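Local coordinates for gentamicin resistance protein (PDB 6CTZ), which probably transfers a phosphate from a guanine nucleotide to the 2''-hydroxyl of aminoglycosides such as kanamycin, conferring resistance to them, at residues 4-8 with 39-43; 123-128 with 186-190. The protein carries 2 engineered substitutions. One frame throughout, in Å; residues are numbered along the deposited sequence. Where two conformers were deposited one is given.

The two contacts share neither helix nor strand, and their centres lie about 30 Å apart. Contact 1 (4-8 with 39-43) is buried: helix 2-11 covers one surface of the five-stranded antiparallel sheet, and the other surface of the same strand meets GDP. Contact 2 (123-128 with 186-190) is partly buried and joins the end of helix 106-125 to strand 187-189, just ahead of Asp192 and His197 of the magnesium site. Their chemistry differs accordingly. Aromatic and aliphatic groups alone join the segments of contact 1, whereas contact 2 combines leucine packing with three bridging waters. Helix 46-62 connects them indirectly, pairing Glu55 with Arg41 and placing Leu62 against Phe126 and Leu188.

Contact 1 of 2, residues 4-8 with 39-43; sequences YTTMI and VFRFP. With GDP (guanosine-5'-diphosphate), chain B.
In Tyr4 and Phe42 alike CG stands anti to the carbonyl carbon, with chi1 at -59° in Tyr4 and -66° in Phe42, which directs both rings into the layer between helix 2-11 and strand 38-43. The result is an edge-to-face pair: the ring centroids of Tyr4 and Phe42 lie 4.7 Å apart and the planes make 61°. Tyr4 CD1 does the touching. It sits over the centre of one Phe42 face and comes within 3.5 Å of Phe42 CE2. Bent at its last torsion, the Met7 chain brings its methyl CE to 3.8 Å from Phe42 CE1, while Ile8 reaches the rim of the same ring near its plane, with Ile8 CG1 4.1 Å from Phe42 CZ. The longer branch of Ile8 also serves Phe40. Its CD1 lies over a face of that ring in a CH-pi contact, 3.6 Å from Phe40 CG, and Ile8 CG2 approaches the far end at Phe40 CZ (3.9 Å). No hydrogen bond joins the two segments. Beyond them, Phe85 stacks on Phe42 and Tyr30 meets Tyr4.

Alternation along the strand explains the division of labour: Phe40 and Phe42 point to the helix, Val39 and Arg41 to the nucleotide. The extended Arg41 chain presents NE and NH2 to the alpha-phosphate, and both hydrogen-bond the single oxygen GDP O1A, which lies near the guanidinium plane 2.7 Å from Arg41 NE; both bonds are noticeably bent. Arg41 NH1 forms a salt bridge to Glu55 of helix 46-62. Such a basic side chain on the third strand, shared between a helix glutamate and the alpha-phosphate, resembles the lysine-glutamate pair in the N-terminal lobe of the protein-kinase fold.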
loop_
_atom_site.group_PDB
_atom_site.type_symbol
_atom_site.label_atom_id
_atom_site.label_comp_id
_atom_site.label_asym_id
_atom_site.label_seq_id
_atom_site.Cartn_x
_atom_site.Cartn_y
_atom_site.Cartn_z
ATOM N N TYR A 4 9.983 -5.415 23.580
ATOM C CA TYR A 4 10.518 -4.531 22.550
ATOM C C TYR A 4 11.507 -3.529 23.132
ATOM O O TYR A 4 12.530 -3.226 22.509
ATOM C CB TYR A 4 9.379 -3.825 21.815
ATOM C CG TYR A 4 8.421 -4.794 21.166
ATOM C CD1 TYR A 4 8.678 -5.315 19.906
ATOM C CD2 TYR A 4 7.274 -5.215 21.828
ATOM C CE1 TYR A 4 7.809 -6.211 19.311
ATOM C CE2 TYR A 4 6.400 -6.113 21.246
ATOM C CZ TYR A 4 6.669 -6.610 19.990
ATOM O OH TYR A 4 5.796 -7.505 19.416
ATOM N N THR A 5 11.229 -3.012 24.333
ATOM C CA THR A 5 12.120 -2.016 24.922
ATOM C C THR A 5 13.487 -2.608 25.246
ATOM O O THR A 5 14.511 -1.933 25.100
ATOM C CB THR A 5 11.481 -1.393 26.163
ATOM O OG1 THR A 5 11.292 -2.400 27.164
ATOM C CG2 THR A 5 10.137 -0.786 25.805
ATOM N N THR A 6 13.528 -3.872 25.669
ATOM C CA THR A 6 14.814 -4.494 25.969
ATOM C C THR A 6 15.655 -4.659 24.709
ATOM O O THR A 6 16.859 -4.381 24.723
ATOM C CB THR A 6 14.611 -5.827 26.679
ATOM O OG1 THR A 6 13.912 -5.598 27.906
ATOM C CG2 THR A 6 15.956 -6.481 26.989
ATOM N N MET A 7 15.039 -5.093 23.603
ATOM C CA MET A 7 15.780 -5.189 22.351
ATOM C C MET A 7 16.324 -3.832 21.934
ATOM O O MET A 7 17.486 -3.717 21.524
ATOM C CB MET A 7 14.885 -5.749 21.249
ATOM C CG MET A 7 14.677 -7.242 21.338
ATOM S SD MET A 7 13.900 -7.898 19.852
ATOM C CE MET A 7 12.244 -7.236 20.021
ATOM N N ILE A 8 15.497 -2.792 22.036
ATOM C CA ILE A 8 15.917 -1.461 21.610
ATOM C C ILE A 8 17.093 -0.981 22.455
ATOM O O ILE A 8 18.121 -0.532 21.935
ATOM C CB ILE A 8 14.727 -0.490 21.672
ATOM C CG1 ILE A 8 13.668 -0.869 20.631
ATOM C CG2 ILE A 8 15.193 0.929 21.449
ATOM C CD1 ILE A 8 12.375 -0.113 20.806
ATOM N N VAL A 39 9.879 5.984 15.851
ATOM C CA VAL A 39 9.068 4.855 15.512
ATOM C C VAL A 39 9.976 3.626 15.406
ATOM O O VAL A 39 10.910 3.639 14.668
ATOM C CB VAL A 39 8.354 5.051 14.128
ATOM C CG1 VAL A 39 7.594 3.797 13.733
ATOM C CG2 VAL A 39 7.466 6.275 14.135
ATOM N N PHE A 40 9.713 2.606 16.187
ATOM C CA PHE A 40 10.379 1.320 16.030
ATOM C C PHE A 40 9.399 0.334 15.414
ATOM O O PHE A 40 8.269 0.179 15.898
ATOM C CB PHE A 40 11.006 0.818 17.335
ATOM C CG PHE A 40 12.307 1.482 17.629
ATOM C CD1 PHE A 40 12.342 2.701 18.292
ATOM C CD2 PHE A 40 13.493 0.929 17.171
ATOM C CE1 PHE A 40 13.550 3.334 18.545
ATOM C CE2 PHE A 40 14.696 1.557 17.409
ATOM C CZ PHE A 40 14.725 2.765 18.088
ATOM N N ARG A 41 9.824 -0.295 14.323
ATOM C CA ARG A 41 8.924 -1.039 13.458
ATOM C C ARG A 41 9.454 -2.459 13.324
ATOM O O ARG A 41 10.580 -2.667 12.846
ATOM C CB ARG A 41 8.822 -0.341 12.104
ATOM C CG ARG A 41 7.777 -0.911 11.167
ATOM C CD ARG A 41 7.779 -0.039 9.938
ATOM N NE ARG A 41 6.980 -0.435 8.785
ATOM C CZ ARG A 41 7.504 -0.880 7.646
ATOM N NH1 ARG A 41 8.809 -1.116 7.546
ATOM N NH2 ARG A 41 6.724 -1.087 6.593
ATOM N N PHE A 42 8.638 -3.423 13.747
ATOM C CA PHE A 42 9.043 -4.810 13.931
ATOM C C PHE A 42 8.271 -5.709 12.981
ATOM O O PHE A 42 7.035 -5.794 13.088
ATOM C CB PHE A 42 8.759 -5.231 15.373
ATOM C CG PHE A 42 9.596 -4.511 16.392
ATOM C CD1 PHE A 42 10.839 -5.006 16.767
ATOM C CD2 PHE A 42 9.134 -3.346 16.983
ATOM C CE1 PHE A 42 11.611 -4.345 17.714
ATOM C CE2 PHE A 42 9.898 -2.681 17.930
ATOM C CZ PHE A 42 11.140 -3.181 18.294
ATOM N N PRO A 43 8.940 -6.405 12.061
ATOM C CA PRO A 43 8.229 -7.341 11.180
ATOM C C PRO A 43 7.470 -8.412 11.946
ATOM O O PRO A 43 7.873 -8.849 13.026
ATOM C CB PRO A 43 9.357 -7.957 10.345
ATOM C CG PRO A 43 10.384 -6.860 10.276
ATOM C CD PRO A 43 10.341 -6.214 11.649
HETATM P PB GDP B . 2.376 -2.668 7.665
HETATM O O1B GDP B . 3.471 -2.896 6.651
HETATM O O2B GDP B . 1.115 -2.117 7.032
HETATM O O3B GDP B . 2.147 -3.881 8.537
HETATM O O3A GDP B . 2.967 -1.547 8.672
HETATM P PA GDP B . 3.137 0.046 8.434
HETATM O O1A GDP B . 4.519 0.366 7.947
HETATM O O2A GDP B . 2.017 0.565 7.550
HETATM O "O5'" GDP B . 3.026 0.587 9.961
HETATM C "C5'" GDP B . 1.878 0.250 10.728
HETATM C "C4'" GDP B . 1.174 1.520 11.144
HETATM O "O4'" GDP B . 2.014 2.234 12.050
HETATM C "C3'" GDP B . 0.906 2.506 10.019
HETATM O "O3'" GDP B . -0.252 2.169 9.249
HETATM C "C2'" GDP B . 0.698 3.771 10.813
HETATM O "O2'" GDP B . -0.591 3.764 11.435
HETATM C "C1'" GDP B . 1.729 3.621 11.919
HETATM N N9 GDP B . 2.983 4.300 11.537
HETATM C C8 GDP B . 4.111 3.745 11.037
HETATM N N7 GDP B . 5.038 4.715 10.824
HETATM C C5 GDP B . 4.493 5.890 11.197
HETATM C C6 GDP B . 4.903 7.300 11.225
HETATM O O6 GDP B . 6.041 7.640 10.851
HETATM N N1 GDP B . 4.009 8.186 11.691
HETATM C C2 GDP B . 2.770 7.849 12.110
HETATM N N2 GDP B . 1.945 8.807 12.575
HETATM N N3 GDP B . 2.320 6.575 12.104
HETATM C C4 GDP B . 3.144 5.599 11.670
#

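Contact 2 of 2, residues 123-128 with 186-190; sequences LSAFPV and PRLIH
Leu123, on the last turn of helix 106-125, meets segment 186-190 through CB and both methyls, while CG only carries the fork. Its CB rests 3.6 Å from the carbonyl oxygen Leu188 O. A chi1 of -66° puts CG anti to the carbonyl carbon, and from there one methyl reaches His190 and the other Leu188. Leu123 CD1 lies 3.5 Å from His190 N and also against His190 CB (3.9 Å). Leu123 CD2 turns to Leu188, where the two CD2 methyls are 4.1 Å apart. That Leu188 methyl also meets Phe126, whose CD2 lies 3.8 Å from Leu188 CD2; Leu61 and Leu62 of helix 46-62 extend this apolar cluster.

No direct hydrogen bond crosses the contact, and water supplies the polar links instead. Water 1 accepts from Leu188 N at 2.9 Å and donates to Leu123 O and Phe126 O, at 2.8 and 2.7 Å, so both its protons and a lone pair are used where the helix gives way to loop. Water 2 joins Ser124 OG to Leu188 O. Towards the partly exposed end, the bent Arg187 chain lays its CD near Ser124 O, and water 3, in the guanidinium plane, bridges that oxygen to Arg187 NH1.

Just past the end of strand 187-189, His190 is held by further bonds: its N donates to Asp226, its NE2 to Ile213 O, and its ND1 accepts from Asp192 N. Asp192 is a magnesium-site residue of this protein and lines the kanamycin pocket; His197 and Asp214 hold the metal here. Helix 106-125 thus backs the strand leading into the His-Gly-Asp sequence of aminoglycoside phosphotransferases, the counterpart of the His-Arg-Asp catalytic loop in the C-terminal lobe of protein kinases.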
loop_
_atom_site.group_PDB
_atom_site.type_symbol
_atom_site.label_atom_id
_atom_site.label_comp_id
_atom_site.label_asym_id
_atom_site.label_seq_id
_atom_site.Cartn_x
_atom_site.Cartn_y
_atom_site.Cartn_z
ATOM N N LEU A 123 8.007 8.341 -8.629
ATOM C CA LEU A 123 8.256 6.901 -8.606
ATOM C C LEU A 123 8.427 6.368 -10.020
ATOM O O LEU A 123 9.329 5.563 -10.289
ATOM C CB LEU A 123 7.120 6.158 -7.897
ATOM C CG LEU A 123 6.964 6.431 -6.397
ATOM C CD1 LEU A 123 5.950 5.459 -5.800
ATOM C CD2 LEU A 123 8.296 6.327 -5.675
ATOM N N SER A 124 7.589 6.832 -10.945
ATOM C CA SER A 124 7.661 6.359 -12.322
ATOM C C SER A 124 8.918 6.825 -13.040
ATOM O O SER A 124 9.265 6.248 -14.073
ATOM C CB SER A 124 6.436 6.810 -13.111
ATOM O OG SER A 124 5.304 6.034 -12.762
ATOM N N ALA A 125 9.599 7.846 -12.525
ATOM C CA ALA A 125 10.862 8.301 -13.085
ATOM C C ALA A 125 12.074 7.647 -12.431
ATOM O O ALA A 125 13.193 7.815 -12.926
ATOM C CB ALA A 125 10.969 9.823 -12.948
ATOM N N PHE A 126 11.888 6.909 -11.341
ATOM C CA PHE A 126 13.029 6.328 -10.644
ATOM C C PHE A 126 13.622 5.176 -11.458
ATOM O O PHE A 126 12.885 4.330 -11.963
ATOM C CB PHE A 126 12.608 5.824 -9.261
ATOM C CG PHE A 126 13.768 5.438 -8.394
ATOM C CD1 PHE A 126 14.476 6.402 -7.693
ATOM C CD2 PHE A 126 14.197 4.118 -8.329
ATOM C CE1 PHE A 126 15.565 6.054 -6.906
ATOM C CE2 PHE A 126 15.289 3.769 -7.548
ATOM C CZ PHE A 126 15.970 4.739 -6.838
ATOM N N PRO A 127 14.949 5.098 -11.580
ATOM C CA PRO A 127 15.551 4.049 -12.432
ATOM C C PRO A 127 15.208 2.648 -11.945
ATOM O O PRO A 127 15.540 2.257 -10.827
ATOM C CB PRO A 127 17.052 4.343 -12.343
ATOM C CG PRO A 127 17.104 5.808 -12.050
ATOM C CD PRO A 127 15.957 6.055 -11.101
ATOM N N VAL A 128 14.546 1.880 -12.809
ATOM C CA VAL A 128 14.084 0.543 -12.436
ATOM C C VAL A 128 15.258 -0.346 -12.033
ATOM O O VAL A 128 15.173 -1.136 -11.085
ATOM C CB VAL A 128 13.258 -0.058 -13.589
ATOM C CG1 VAL A 128 13.078 -1.555 -13.425
ATOM C CG2 VAL A 128 11.898 0.664 -13.710
ATOM N N PRO A 186 6.736 -1.501 -17.170
ATOM C CA PRO A 186 6.906 -1.587 -15.716
ATOM C C PRO A 186 7.626 -0.367 -15.149
ATOM O O PRO A 186 8.463 0.266 -15.803
ATOM C CB PRO A 186 7.746 -2.857 -15.535
ATOM C CG PRO A 186 7.597 -3.626 -16.808
ATOM C CD PRO A 186 7.416 -2.601 -17.878
ATOM N N ARG A 187 7.271 -0.028 -13.912
ATOM C CA ARG A 187 7.872 1.088 -13.199
ATOM C C ARG A 187 7.974 0.707 -11.733
ATOM O O ARG A 187 7.285 -0.204 -11.267
ATOM C CB ARG A 187 6.960 2.325 -13.234
ATOM C CG ARG A 187 6.502 2.764 -14.597
ATOM C CD ARG A 187 7.615 3.429 -15.359
ATOM N NE ARG A 187 7.132 3.866 -16.663
ATOM C CZ ARG A 187 7.912 4.320 -17.636
ATOM N NH1 ARG A 187 9.219 4.411 -17.444
ATOM N NH2 ARG A 187 7.381 4.682 -18.800
ATOM N N LEU A 188 8.819 1.427 -10.996
ATOM C CA LEU A 188 8.741 1.352 -9.536
ATOM C C LEU A 188 7.381 1.859 -9.073
ATOM O O LEU A 188 6.967 2.956 -9.453
ATOM C CB LEU A 188 9.826 2.212 -8.900
ATOM C CG LEU A 188 9.785 2.257 -7.360
ATOM C CD1 LEU A 188 10.031 0.883 -6.751
ATOM C CD2 LEU A 188 10.784 3.270 -6.829
ATOM N N ILE A 189 6.681 1.052 -8.267
ATOM C CA ILE A 189 5.434 1.468 -7.629
ATOM C C ILE A 189 5.577 1.355 -6.117
ATOM O O ILE A 189 6.370 0.559 -5.598
ATOM C CB ILE A 189 4.201 0.668 -8.115
ATOM C CG1 ILE A 189 4.256 -0.804 -7.690
ATOM C CG2 ILE A 189 4.060 0.771 -9.626
ATOM C CD1 ILE A 189 2.934 -1.528 -7.885
ATOM N N HIS A 190 4.780 2.159 -5.401
ATOM C CA HIS A 190 4.715 2.035 -3.946
ATOM C C HIS A 190 4.085 0.702 -3.550
ATOM O O HIS A 190 4.578 0.013 -2.646
ATOM C CB HIS A 190 3.931 3.216 -3.380
ATOM C CG HIS A 190 3.725 3.173 -1.897
ATOM N ND1 HIS A 190 2.764 2.390 -1.300
ATOM C CD2 HIS A 190 4.335 3.856 -0.896
ATOM C CE1 HIS A 190 2.794 2.583 0.010
ATOM N NE2 HIS A 190 3.741 3.467 0.282
HETATM O O HOH W 1 10.254 3.674 -12.193
HETATM O O HOH W 2 4.934 4.395 -10.660
HETATM O O HOH W 3 11.015 4.182 -15.158
#